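Local coordinates for cellulosome anchoring protein cohesin region (Clostridium thermocellum, PDB 4DH2) that binds a type I dockerin through its cohesin domain, as part of an anchoring protein of the cellulosome, and is probably linked to carbohydrate binding, at residues 12-17 and 145-150; 39-44 and 105-110; 49-54 and 139-144. One frame throughout, in Å; residues are numbered along the deposited sequence.

Contact 1. Residues 12-17 and 145-150; sequences TADYIL and DLKPIL
Lys147 reaches across to Asp14 and Tyr15, and its ammonium group serves both. NZ forms a salt bridge with Asp14 OD2 at 3.1 Å, meeting the carboxylate oxygen on its anti lone pair, and gives a second hydrogen bond to the phenolic OH of Tyr15. The lysine chain is bent at its third torsion (chi3 74°), which brings CE alongside CE2 of Tyr15, and the straight final torsion carries NZ on to the two oxygens. From the preceding residue, Asp14 CB lies over the centre of one face of the tyrosine ring, while Pro148 O stands at the ring edge near its plane. That carbonyl is satisfied by a water that donates to Pro148 O at 2.8 Å and accepts from the backbone N of Asp14, bridging the two segments ahead of the direct backbone bonds. Beyond this point the strands run parallel. Leu150 N donates to Tyr15 O at 2.8 Å, and Leu150 O accepts from Leu17 N with a C=O...N angle of 170°, so the neighbouring segment uses both polar backbone atoms of Leu150. Ala13 CB packs against Leu150 CG at 3.7 Å and also touches the Pro148 ring; on the other face of the sheet Tyr15 CB meets Ile149 CG1 at 4.0 Å. This parallel pairing of the first and last strands is characteristic of the cohesin jelly-roll sandwich. Its chemistry implies a junction held by backbone bonds inside the sheet and, at its fringe, by one ammonium group and one water joining the two incoming loops.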
ATOM      1  N   THR A  12     -12.267  -5.634  13.672  1.00 18.61           N
ATOM      2  CA  THR A  12     -13.507  -4.919  13.972  1.00 18.73           C
ATOM      3  C   THR A  12     -13.143  -3.452  14.220  1.00 22.78           C
ATOM      4  O   THR A  12     -12.148  -3.188  14.881  1.00 27.99           O
ATOM      5  CB  THR A  12     -14.174  -5.574  15.186  1.00 23.74           C
ATOM      6  OG1 THR A  12     -14.450  -6.959  14.891  1.00 24.08           O
ATOM      7  CG2 THR A  12     -15.470  -4.877  15.583  1.00 20.13           C
ATOM      8  N   ALA A  13     -13.912  -2.505  13.680  1.00 17.36           N
ATOM      9  CA  ALA A  13     -13.582  -1.080  13.830  1.00 19.50           C
ATOM     10  C   ALA A  13     -14.814  -0.217  13.660  1.00 18.78           C
ATOM     11  O   ALA A  13     -15.917  -0.745  13.459  1.00 19.10           O
ATOM     12  CB  ALA A  13     -12.526  -0.695  12.802  1.00 18.60           C
ATOM     13  N   ASP A  14     -14.649   1.113  13.731  1.00 14.27           N
ATOM     14  CA  ASP A  14     -15.795   1.985  13.671  1.00 12.78           C
ATOM     15  C   ASP A  14     -16.108   2.469  12.277  1.00 16.44           C
ATOM     16  O   ASP A  14     -17.155   3.061  12.046  1.00 20.70           O
ATOM     17  CB  ASP A  14     -15.559   3.209  14.561  1.00 14.46           C
ATOM     18  CG  ASP A  14     -15.483   2.858  16.013  1.00 21.96           C
ATOM     19  OD1 ASP A  14     -15.860   1.731  16.379  1.00 20.63           O
ATOM     20  OD2 ASP A  14     -15.041   3.696  16.823  1.00 19.71           O
ATOM     21  N   TYR A  15     -15.162   2.268  11.361  1.00 15.69           N
ATOM     22  CA  TYR A  15     -15.277   2.800  10.003  1.00 13.92           C
ATOM     23  C   TYR A  15     -14.886   1.737   8.986  1.00 13.45           C
ATOM     24  O   TYR A  15     -14.112   0.817   9.269  1.00 15.64           O
ATOM     25  CB  TYR A  15     -14.347   3.996   9.786  1.00 14.60           C
ATOM     26  CG  TYR A  15     -14.470   5.008  10.903  1.00 18.02           C
ATOM     27  CD1 TYR A  15     -15.622   5.750  11.063  1.00 23.28           C
ATOM     28  CD2 TYR A  15     -13.454   5.169  11.804  1.00 18.14           C
ATOM     29  CE1 TYR A  15     -15.734   6.662  12.134  1.00 24.10           C
ATOM     30  CE2 TYR A  15     -13.547   6.068  12.842  1.00 20.09           C
ATOM     31  CZ  TYR A  15     -14.673   6.800  13.007  1.00 24.69           C
ATOM     32  OH  TYR A  15     -14.705   7.697  14.067  1.00 29.78           O
ATOM     33  N   ILE A  16     -15.389   1.913   7.781  1.00 16.25           N
ATOM     34  CA  ILE A  16     -15.165   0.950   6.741  1.00 16.62           C
ATOM     35  C   ILE A  16     -15.190   1.605   5.352  1.00 16.17           C
ATOM     36  O   ILE A  16     -15.803   2.659   5.152  1.00 19.91           O
ATOM     37  CB  ILE A  16     -16.268  -0.158   6.867  1.00 22.92           C
ATOM     38  CG1 ILE A  16     -15.951  -1.371   6.020  1.00 25.89           C
ATOM     39  CG2 ILE A  16     -17.639   0.425   6.509  1.00 29.33           C
ATOM     40  CD1 ILE A  16     -16.431  -2.694   6.685  1.00 28.46           C
ATOM     41  N   LEU A  17     -14.472   0.992   4.410  1.00 19.73           N
ATOM     42  CA  LEU A  17     -14.589   1.306   2.986  1.00 19.44           C
ATOM     43  C   LEU A  17     -14.429   0.021   2.186  1.00 18.59           C
ATOM     44  O   LEU A  17     -14.156  -1.064   2.728  1.00 19.76           O
ATOM     45  CB  LEU A  17     -13.560   2.351   2.535  1.00 18.98           C
ATOM     46  CG  LEU A  17     -12.098   1.984   2.812  1.00 23.06           C
ATOM     47  CD1 LEU A  17     -11.543   1.110   1.766  1.00 31.27           C
ATOM     48  CD2 LEU A  17     -11.283   3.277   2.938  1.00 30.58           C
ATOM     49  N   ASP A 145      -6.859  10.296  13.585  1.00 17.35           N
ATOM     50  CA  ASP A 145      -6.604   9.902  14.957  1.00 17.20           C
ATOM     51  C   ASP A 145      -6.022   8.515  15.133  1.00 19.64           C
ATOM     52  O   ASP A 145      -5.923   8.022  16.260  1.00 19.53           O
ATOM     53  CB  ASP A 145      -7.894  10.022  15.779  1.00 19.88           C
ATOM     54  CG  ASP A 145      -8.419  11.441  15.811  1.00 23.11           C
ATOM     55  OD1 ASP A 145      -7.630  12.362  16.170  1.00 25.00           O
ATOM     56  OD2 ASP A 145      -9.596  11.656  15.438  1.00 28.39           O
ATOM     57  N   LEU A 146      -5.594   7.921  14.020  1.00 17.28           N
ATOM     58  CA  LEU A 146      -4.988   6.588  13.973  1.00 17.86           C
ATOM     59  C   LEU A 146      -5.979   5.481  14.301  1.00 17.34           C
ATOM     60  O   LEU A 146      -5.581   4.337  14.592  1.00 19.51           O
ATOM     61  CB  LEU A 146      -3.775   6.464  14.899  1.00 18.67           C
ATOM     62  CG  LEU A 146      -2.776   7.630  14.783  1.00 21.95           C
ATOM     63  CD1 LEU A 146      -1.586   7.417  15.704  1.00 26.80           C
ATOM     64  CD2 LEU A 146      -2.338   7.788  13.366  1.00 20.87           C
ATOM     65  N   LYS A 147      -7.258   5.817  14.231  1.00 16.12           N
ATOM     66  CA  LYS A 147      -8.297   4.800  14.393  1.00 17.47           C
ATOM     67  C   LYS A 147      -8.361   3.985  13.110  1.00 17.60           C
ATOM     68  O   LYS A 147      -8.250   4.526  12.007  1.00 17.73           O
ATOM     69  CB  LYS A 147      -9.657   5.431  14.654  1.00 20.85           C
ATOM     70  CG  LYS A 147      -9.766   6.143  16.000  1.00 24.10           C
ATOM     71  CD  LYS A 147     -11.146   6.787  16.147  1.00 30.29           C
ATOM     72  CE  LYS A 147     -12.251   5.755  16.412  1.00 47.36           C
ATOM     73  NZ  LYS A 147     -13.570   6.419  16.649  1.00 45.20           N
ATOM     74  N   PRO A 148      -8.559   2.674  13.253  1.00 15.29           N
ATOM     75  CA  PRO A 148      -8.577   1.850  12.049  1.00 15.42           C
ATOM     76  C   PRO A 148      -9.812   2.104  11.217  1.00 15.56           C
ATOM     77  O   PRO A 148     -10.895   2.409  11.734  1.00 18.09           O
ATOM     78  CB  PRO A 148      -8.567   0.405  12.596  1.00 19.84           C
ATOM     79  CG  PRO A 148      -8.991   0.509  14.005  1.00 29.00           C
ATOM     80  CD  PRO A 148      -8.557   1.873  14.487  1.00 21.94           C
ATOM     81  N   ILE A 149      -9.635   1.959   9.908  1.00 16.39           N
ATOM     82  CA  ILE A 149     -10.728   1.946   8.963  1.00 15.18           C
ATOM     83  C   ILE A 149     -10.621   0.583   8.272  1.00 17.90           C
ATOM     84  O   ILE A 149      -9.578   0.260   7.726  1.00 17.54           O
ATOM     85  CB  ILE A 149     -10.550   3.055   7.901  1.00 15.72           C
ATOM     86  CG1 ILE A 149     -10.571   4.475   8.554  1.00 17.46           C
ATOM     87  CG2 ILE A 149     -11.616   2.929   6.861  1.00 13.97           C
ATOM     88  CD1 ILE A 149     -10.178   5.586   7.576  1.00 18.71           C
ATOM     89  N   LEU A 150     -11.646  -0.255   8.367  1.00 15.95           N
ATOM     90  CA  LEU A 150     -11.586  -1.540   7.689  1.00 15.71           C
ATOM     91  C   LEU A 150     -11.737  -1.395   6.184  1.00 14.99           C
ATOM     92  O   LEU A 150     -12.486  -0.560   5.703  1.00 19.44           O
ATOM     93  CB  LEU A 150     -12.709  -2.444   8.190  1.00 17.29           C
ATOM     94  CG  LEU A 150     -12.717  -2.618   9.694  1.00 19.88           C
ATOM     95  CD1 LEU A 150     -13.922  -3.469  10.099  1.00 22.74           C
ATOM     96  CD2 LEU A 150     -11.445  -3.256  10.149  1.00 23.87           C
TER
HETATM   97  O   HOH W   1     -12.183   2.550  14.171  1.00 16.65           O

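Contact 2. Residues 39-44 and 105-110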
ATOM      1  N   GLU A  39     -14.436   2.768  -2.662  1.00 21.69           N
ATOM      2  CA  GLU A  39     -15.831   3.177  -2.594  0.57 25.45           C
ATOM      3  C   GLU A  39     -16.266   3.233  -1.139  1.00 26.76           C
ATOM      4  O   GLU A  39     -15.726   2.507  -0.300  1.00 21.90           O
ATOM      5  CB  GLU A  39     -16.719   2.196  -3.372  0.57 25.95           C
ATOM      6  CG  GLU A  39     -16.534   2.232  -4.890  0.57 29.61           C
ATOM      7  CD  GLU A  39     -17.408   1.218  -5.627  0.57 30.31           C
ATOM      8  OE1 GLU A  39     -18.109   0.415  -4.970  0.57 29.58           O
ATOM      9  OE2 GLU A  39     -17.382   1.220  -6.873  0.57 30.85           O
ATOM     10  N   ASN A  40     -17.238   4.091  -0.852  1.00 24.33           N
ATOM     11  CA  ASN A  40     -17.725   4.282   0.511  1.00 25.97           C
ATOM     12  C   ASN A  40     -16.614   4.745   1.455  1.00 23.87           C
ATOM     13  O   ASN A  40     -16.518   4.293   2.594  1.00 24.70           O
ATOM     14  CB  ASN A  40     -18.361   2.994   1.001  1.00 24.88           C
ATOM     15  CG  ASN A  40     -19.504   2.569   0.107  1.00 26.50           C
ATOM     16  OD1 ASN A  40     -20.392   3.377  -0.171  1.00 31.01           O
ATOM     17  ND2 ASN A  40     -19.449   1.351  -0.405  1.00 29.97           N
ATOM     18  N   VAL A  41     -15.772   5.639   0.962  1.00 23.07           N
ATOM     19  CA  VAL A  41     -14.738   6.238   1.792  1.00 19.25           C
ATOM     20  C   VAL A  41     -15.388   7.038   2.927  1.00 21.34           C
ATOM     21  O   VAL A  41     -16.270   7.854   2.675  1.00 24.86           O
ATOM     22  CB  VAL A  41     -13.827   7.151   0.952  1.00 20.60           C
ATOM     23  CG1 VAL A  41     -12.815   7.879   1.845  1.00 19.82           C
ATOM     24  CG2 VAL A  41     -13.126   6.333  -0.150  1.00 21.71           C
ATOM     25  N   PRO A  42     -14.936   6.822   4.173  1.00 20.54           N
ATOM     26  CA  PRO A  42     -15.480   7.662   5.252  1.00 26.02           C
ATOM     27  C   PRO A  42     -15.265   9.133   4.965  1.00 22.57           C
ATOM     28  O   PRO A  42     -14.154   9.567   4.637  1.00 20.78           O
ATOM     29  CB  PRO A  42     -14.690   7.228   6.490  1.00 21.21           C
ATOM     30  CG  PRO A  42     -14.258   5.761   6.166  1.00 22.65           C
ATOM     31  CD  PRO A  42     -13.988   5.805   4.664  1.00 22.89           C
ATOM     32  N   SER A  43     -16.316   9.924   5.138  1.00 24.02           N
ATOM     33  CA  SER A  43     -16.206  11.341   4.854  1.00 25.35           C
ATOM     34  C   SER A  43     -15.233  12.045   5.777  1.00 22.16           C
ATOM     35  O   SER A  43     -14.717  13.098   5.428  1.00 25.33           O
ATOM     36  CB  SER A  43     -17.590  11.997   4.940  1.00 39.96           C
ATOM     37  OG  SER A  43     -18.098  11.890   6.243  1.00 41.61           O
ATOM     38  N   HIS A  44     -14.966  11.498   6.958  1.00 24.31           N
ATOM     39  CA  HIS A  44     -14.005  12.171   7.828  1.00 25.54           C
ATOM     40  C   HIS A  44     -12.552  11.919   7.441  1.00 28.21           C
ATOM     41  O   HIS A  44     -11.650  12.606   7.930  1.00 24.60           O
ATOM     42  CB  HIS A  44     -14.264  11.909   9.312  1.00 25.52           C
ATOM     43  CG  HIS A  44     -13.706  10.626   9.850  1.00 22.99           C
ATOM     44  ND1 HIS A  44     -14.309   9.408   9.642  1.00 27.45           N
ATOM     45  CD2 HIS A  44     -12.676  10.397  10.701  1.00 24.17           C
ATOM     46  CE1 HIS A  44     -13.636   8.470  10.295  1.00 23.25           C
ATOM     47  NE2 HIS A  44     -12.642   9.047  10.945  1.00 22.68           N
ATOM     48  N   LYS A 105     -11.105  11.691   1.239  1.00 22.63           N
ATOM     49  CA  LYS A 105     -12.505  11.741   1.690  1.00 22.03           C
ATOM     50  C   LYS A 105     -13.495  11.419   0.586  1.00 28.78           C
ATOM     51  O   LYS A 105     -14.709  11.445   0.809  1.00 32.27           O
ATOM     52  CB  LYS A 105     -12.844  13.139   2.221  1.00 25.96           C
ATOM     53  CG  LYS A 105     -12.032  13.539   3.433  1.00 25.98           C
ATOM     54  CD  LYS A 105     -12.366  14.974   3.855  1.00 30.63           C
ATOM     55  CE  LYS A 105     -11.773  15.286   5.200  1.00 30.75           C
ATOM     56  NZ  LYS A 105     -11.987  16.729   5.601  1.00 38.20           N
ATOM     57  N   THR A 106     -12.967  11.118  -0.598  1.00 20.43           N
ATOM     58  CA  THR A 106     -13.754  10.973  -1.814  1.00 27.54           C
ATOM     59  C   THR A 106     -13.605   9.593  -2.461  1.00 27.45           C
ATOM     60  O   THR A 106     -12.507   9.054  -2.500  1.00 24.69           O
ATOM     61  CB  THR A 106     -13.272  12.012  -2.823  1.00 29.38           C
ATOM     62  OG1 THR A 106     -13.430  13.313  -2.248  1.00 34.18           O
ATOM     63  CG2 THR A 106     -14.074  11.921  -4.121  1.00 36.93           C
ATOM     64  N   ASP A 107     -14.703   9.042  -2.989  1.00 20.57           N
ATOM     65  CA  ASP A 107     -14.670   7.761  -3.688  1.00 22.71           C
ATOM     66  C   ASP A 107     -14.060   7.928  -5.071  1.00 26.33           C
ATOM     67  O   ASP A 107     -14.198   8.975  -5.696  1.00 26.55           O
ATOM     68  CB  ASP A 107     -16.074   7.209  -3.884  1.00 23.66           C
ATOM     69  CG  ASP A 107     -16.720   6.778  -2.609  1.00 30.47           C
ATOM     70  OD1 ASP A 107     -16.121   7.027  -1.549  1.00 29.50           O
ATOM     71  OD2 ASP A 107     -17.833   6.195  -2.667  1.00 30.58           O
ATOM     72  N   GLY A 108     -13.442   6.881  -5.581  1.00 25.84           N
ATOM     73  CA  GLY A 108     -12.882   6.941  -6.918  1.00 30.99           C
ATOM     74  C   GLY A 108     -11.619   6.130  -7.077  1.00 25.95           C
ATOM     75  O   GLY A 108     -11.325   5.218  -6.287  1.00 22.53           O
ATOM     76  N   VAL A 109     -10.862   6.448  -8.121  1.00 23.12           N
ATOM     77  CA  VAL A 109      -9.673   5.677  -8.433  1.00 24.34           C
ATOM     78  C   VAL A 109      -8.514   6.120  -7.549  1.00 23.42           C
ATOM     79  O   VAL A 109      -8.185   7.310  -7.497  1.00 27.72           O
ATOM     80  CB  VAL A 109      -9.282   5.847  -9.922  1.00 25.72           C
ATOM     81  CG1 VAL A 109      -7.938   5.206 -10.195  1.00 27.63           C
ATOM     82  CG2 VAL A 109     -10.375   5.267 -10.804  1.00 29.03           C
ATOM     83  N   PHE A 110      -7.918   5.169  -6.822  1.00 22.95           N
ATOM     84  CA  PHE A 110      -6.766   5.481  -5.974  1.00 20.71           C
ATOM     85  C   PHE A 110      -5.438   5.171  -6.652  1.00 25.05           C
ATOM     86  O   PHE A 110      -4.396   5.720  -6.267  1.00 22.21           O
ATOM     87  CB  PHE A 110      -6.853   4.777  -4.600  1.00 20.82           C
ATOM     88  CG  PHE A 110      -6.464   3.310  -4.610  1.00 19.38           C
ATOM     89  CD1 PHE A 110      -5.152   2.917  -4.402  1.00 20.78           C
ATOM     90  CD2 PHE A 110      -7.431   2.331  -4.754  1.00 17.64           C
ATOM     91  CE1 PHE A 110      -4.817   1.569  -4.347  1.00 25.24           C
ATOM     92  CE2 PHE A 110      -7.110   1.002  -4.697  1.00 21.06           C
ATOM     93  CZ  PHE A 110      -5.793   0.614  -4.506  1.00 21.99           C
TER
HETATM   94  O   HOH W   2     -16.851   9.527   0.692  1.00 42.89           O
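The carboxylate of Asp107 receives two consecutive backbone N-H groups of the loop between strands 31-39 and 48-54 of the cohesin beta-sandwich. Asn40 N donates to OD2 at 2.8 Å from above the carboxylate plane, 46° out of it. Val41 N donates to OD1 at 2.9 Å on the syn side, nearer that plane, with an N-H...O angle of 160°. With CG beside its own backbone N (chi1 -69°), Asp107 projects its carboxylate toward the loop, and the two bonds restrict its rotation. The valine and aspartate side chains pass one another head to tail, CG2 of Val41 against Asp107 OD1, and Val41 CG1 rests on the backbone of Lys105. A water lies within hydrogen-bonding distance of Val41 O and Lys105 O and bridges them, linking the two segments. Farther along, the extended side chain of Lys105 runs past the carbonyl of Ser43.

In the next shell, the Asn40 amide is held by Asp18 of strand 15-27, Glu39 pairs with Lys37, and Val41 also packs on Ile46. Gly108 hydrogen-bonds through its backbone to Phe38, where strand 108-117 joins strand 31-39. Val41 CG2 lies 3.6 Å from Thr106 O, a buried carbonyl with no polar partner in the model.

Contact 3. Residues 49-54 and 139-144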
ATOM      1  N   PHE A  49      -2.769   4.747   4.270  1.00 16.30           N
ATOM      2  CA  PHE A  49      -3.061   3.346   3.980  1.00 17.60           C
ATOM      3  C   PHE A  49      -1.877   2.671   3.380  1.00 16.89           C
ATOM      4  O   PHE A  49      -1.004   3.312   2.785  1.00 15.55           O
ATOM      5  CB  PHE A  49      -4.301   3.183   3.087  1.00 16.21           C
ATOM      6  CG  PHE A  49      -4.113   3.623   1.635  1.00 17.96           C
ATOM      7  CD1 PHE A  49      -3.480   2.811   0.709  1.00 18.40           C
ATOM      8  CD2 PHE A  49      -4.605   4.845   1.214  1.00 17.58           C
ATOM      9  CE1 PHE A  49      -3.360   3.213  -0.603  1.00 19.11           C
ATOM     10  CE2 PHE A  49      -4.481   5.256  -0.078  1.00 14.30           C
ATOM     11  CZ  PHE A  49      -3.851   4.439  -0.999  1.00 16.56           C
ATOM     12  N   ASN A  50      -1.838   1.353   3.547  1.00 14.60           N
ATOM     13  CA  ASN A  50      -0.759   0.525   3.040  1.00 16.12           C
ATOM     14  C   ASN A  50      -1.479  -0.731   2.578  1.00 15.68           C
ATOM     15  O   ASN A  50      -2.206  -1.369   3.369  1.00 16.18           O
ATOM     16  CB  ASN A  50       0.202   0.321   4.206  1.00 15.04           C
ATOM     17  CG  ASN A  50       1.449  -0.505   3.901  1.00 17.47           C
ATOM     18  OD1 ASN A  50       1.958  -1.128   4.826  1.00 19.55           O
ATOM     19  ND2 ASN A  50       1.968  -0.493   2.669  1.00 17.21           N
ATOM     20  N   LEU A  51      -1.313  -1.052   1.291  1.00 17.83           N
ATOM     21  CA  LEU A  51      -2.106  -2.097   0.632  1.00 20.84           C
ATOM     22  C   LEU A  51      -1.177  -2.845  -0.333  1.00 17.93           C
ATOM     23  O   LEU A  51      -0.353  -2.194  -0.991  1.00 19.17           O
ATOM     24  CB  LEU A  51      -3.241  -1.399  -0.144  1.00 25.16           C
ATOM     25  CG  LEU A  51      -4.192  -2.190  -1.025  1.00 33.23           C
ATOM     26  CD1 LEU A  51      -4.820  -3.257  -0.213  1.00 42.11           C
ATOM     27  CD2 LEU A  51      -5.239  -1.231  -1.511  1.00 42.52           C
ATOM     28  N   SER A  52      -1.298  -4.176  -0.405  1.00 20.12           N
ATOM     29  CA  SER A  52      -0.554  -5.006  -1.383  1.00 21.32           C
ATOM     30  C   SER A  52      -1.518  -5.703  -2.328  1.00 14.76           C
ATOM     31  O   SER A  52      -2.604  -6.191  -1.894  1.00 17.30           O
ATOM     32  CB  SER A  52       0.225  -6.136  -0.667  1.00 23.39           C
ATOM     33  OG  SER A  52       1.284  -5.608   0.098  1.00 41.91           O
ATOM     34  N   LEU A  53      -1.088  -5.813  -3.579  1.00 20.65           N
ATOM     35  CA  LEU A  53      -1.766  -6.626  -4.591  1.00 19.25           C
ATOM     36  C   LEU A  53      -0.789  -7.621  -5.160  1.00 22.67           C
ATOM     37  O   LEU A  53       0.419  -7.354  -5.223  1.00 20.61           O
ATOM     38  CB  LEU A  53      -2.212  -5.731  -5.752  1.00 19.33           C
ATOM     39  CG  LEU A  53      -3.242  -4.648  -5.522  1.00 41.36           C
ATOM     40  CD1 LEU A  53      -3.511  -3.965  -6.859  1.00 44.41           C
ATOM     41  CD2 LEU A  53      -4.505  -5.220  -4.957  1.00 45.84           C
ATOM     42  N   TYR A  54      -1.301  -8.758  -5.630  1.00 21.86           N
ATOM     43  CA  TYR A  54      -0.465  -9.720  -6.312  1.00 20.12           C
ATOM     44  C   TYR A  54      -1.024  -9.949  -7.698  1.00 17.43           C
ATOM     45  O   TYR A  54      -2.238  -9.864  -7.897  1.00 20.30           O
ATOM     46  CB  TYR A  54      -0.495 -11.041  -5.601  1.00 22.90           C
ATOM     47  CG  TYR A  54       0.128 -10.983  -4.248  1.00 23.65           C
ATOM     48  CD1 TYR A  54       1.493 -11.124  -4.099  1.00 27.18           C
ATOM     49  CD2 TYR A  54      -0.651 -10.742  -3.128  1.00 27.64           C
ATOM     50  CE1 TYR A  54       2.077 -11.077  -2.853  1.00 34.88           C
ATOM     51  CE2 TYR A  54      -0.077 -10.705  -1.876  1.00 32.81           C
ATOM     52  CZ  TYR A  54       1.289 -10.866  -1.756  1.00 27.93           C
ATOM     53  OH  TYR A  54       1.877 -10.822  -0.509  1.00 40.36           O
ATOM     54  N   SER A 139      -3.548  -5.145   4.162  1.00 19.43           N
ATOM     55  CA  SER A 139      -4.270  -3.948   3.901  1.00 17.68           C
ATOM     56  C   SER A 139      -4.487  -3.312   5.260  1.00 18.12           C
ATOM     57  O   SER A 139      -5.085  -3.917   6.150  1.00 20.43           O
ATOM     58  CB  SER A 139      -5.614  -4.296   3.274  1.00 23.24           C
ATOM     59  OG  SER A 139      -6.492  -3.207   3.279  1.00 43.53           O
ATOM     60  N   ASN A 140      -4.023  -2.080   5.395  1.00 15.69           N
ATOM     61  CA  ASN A 140      -4.128  -1.338   6.639  1.00 15.40           C
ATOM     62  C   ASN A 140      -4.490   0.112   6.310  1.00 17.72           C
ATOM     63  O   ASN A 140      -3.810   0.735   5.486  1.00 15.05           O
ATOM     64  CB  ASN A 140      -2.793  -1.316   7.367  1.00 21.51           C
ATOM     65  CG  ASN A 140      -2.469  -2.615   8.040  1.00 37.37           C
ATOM     66  OD1 ASN A 140      -3.275  -3.152   8.815  1.00 52.49           O
ATOM     67  ND2 ASN A 140      -1.271  -3.129   7.776  1.00 38.94           N
ATOM     68  N   PHE A 141      -5.556   0.629   6.924  1.00 13.68           N
ATOM     69  CA  PHE A 141      -5.985   2.016   6.713  1.00 15.18           C
ATOM     70  C   PHE A 141      -6.245   2.644   8.072  1.00 20.16           C
ATOM     71  O   PHE A 141      -6.710   1.971   8.986  1.00 15.63           O
ATOM     72  CB  PHE A 141      -7.317   2.088   5.964  1.00 12.22           C
ATOM     73  CG  PHE A 141      -7.271   1.676   4.521  1.00 13.90           C
ATOM     74  CD1 PHE A 141      -7.567   2.575   3.518  1.00 18.98           C
ATOM     75  CD2 PHE A 141      -6.990   0.373   4.173  1.00 16.97           C
ATOM     76  CE1 PHE A 141      -7.537   2.206   2.212  1.00 18.22           C
ATOM     77  CE2 PHE A 141      -6.991  -0.007   2.848  1.00 17.42           C
ATOM     78  CZ  PHE A 141      -7.247   0.900   1.876  1.00 14.74           C
ATOM     79  N   CYS A 142      -6.017   3.941   8.206  1.00 16.92           N
ATOM     80  CA  CYS A 142      -6.404   4.625   9.427  1.00 15.76           C
ATOM     81  C   CYS A 142      -6.832   6.063   9.165  1.00 12.91           C
ATOM     82  O   CYS A 142      -6.566   6.637   8.082  1.00 14.14           O
ATOM     83  CB  CYS A 142      -5.306   4.588  10.480  1.00 13.60           C
ATOM     84  SG  CYS A 142      -3.846   5.677  10.123  1.00 17.89           S
ATOM     85  N   ASP A 143      -7.508   6.640  10.164  1.00 16.08           N
ATOM     86  CA  ASP A 143      -7.916   8.028  10.096  1.00 18.54           C
ATOM     87  C   ASP A 143      -6.897   8.926  10.778  1.00 15.72           C
ATOM     88  O   ASP A 143      -5.838   8.459  11.208  1.00 15.41           O
ATOM     89  CB  ASP A 143      -9.337   8.263  10.622  1.00 17.54           C
ATOM     90  CG  ASP A 143      -9.479   8.142  12.105  1.00 20.19           C
ATOM     91  OD1 ASP A 143      -8.481   8.059  12.851  1.00 19.01           O
ATOM     92  OD2 ASP A 143     -10.671   8.189  12.534  1.00 19.87           O
ATOM     93  N   PHE A 144      -7.222  10.208  10.827  1.00 17.30           N
ATOM     94  CA  PHE A 144      -6.300  11.199  11.396  1.00 17.52           C
ATOM     95  C   PHE A 144      -5.912  10.865  12.832  1.00 19.28           C
ATOM     96  O   PHE A 144      -4.757  11.075  13.255  1.00 18.80           O
ATOM     97  CB  PHE A 144      -6.906  12.587  11.362  1.00 19.58           C
ATOM     98  CG  PHE A 144      -5.989  13.613  11.930  1.00 15.77           C
ATOM     99  CD1 PHE A 144      -4.991  14.141  11.152  1.00 16.52           C
ATOM    100  CD2 PHE A 144      -6.117  14.024  13.243  1.00 23.44           C
ATOM    101  CE1 PHE A 144      -4.128  15.095  11.675  1.00 18.50           C
ATOM    102  CE2 PHE A 144      -5.265  14.962  13.763  1.00 25.78           C
ATOM    103  CZ  PHE A 144      -4.269  15.493  12.973  1.00 21.01           C
TER
HETATM  104  O   HOH W   3       0.923  -1.222   7.383  1.00 22.09           O
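Phe49 has CG wedged between its backbone N and carbonyl carbon (chi1 71°), whereas Phe141 places CG beside its backbone N, opposite the carbonyl carbon (chi1 -70°). The torsion of Phe141 swings its ring over Phe49 CB, which sits above one ring face, 3.5 Å from the centroid; that of Phe49 turns its own ring to run in the same direction. The ring planes are only 20° apart but displaced laterally until little of one ring faces the other, with centroids separated by 5.2 Å. On the same face of the sheet, Leu51 CD1 packs on Ser139 CB at 3.7 Å.

The backbones are antiparallel. Asn50 and Asn140 form the hydrogen-bonded pair, each N donating to the other's O at 2.8 Å, while Phe49 with Phe141 and Leu51 with Ser139 make the flanking non-hydrogen-bonded pairs. On the opposite face, a water donates to Asn50 OD1 and accepts from Asn140 ND2. Asn50 ND2 bonds to Phe91 O and to Leu64 O of the dockerin chain, and Ile18 of that chain packs on both asparagines. The phenylalanine face also meets Phe38, inside the sandwich. One face in the aromatic core and the other against the partner is the arrangement of the dockerin-binding sheet of a type I cohesin.

In the fold
All three contacts lie toward one end of the sandwich, their centres about 11 to 13 Å apart. Contacts 1 and 3 are joined through neighbouring strands, with Ile149 N probably bonded to Phe141 O at 3.1 Å. Contacts 2 and 3 meet where His44 NE2 probably bonds to Asp143 OD2, 2.7 Å away, and in the core, where Phe110 CZ packs on Leu51 CD2. The His44 ring also meets that of Tyr15, linking contacts 1 and 2. The dockerin reaches contact 3 most broadly, where Arg26 of its chain bonds to Phe144 O and makes a cation-pi contact with the Phe144 ring; at contact 1 it packs on Leu146, and contact 2 it does not touch.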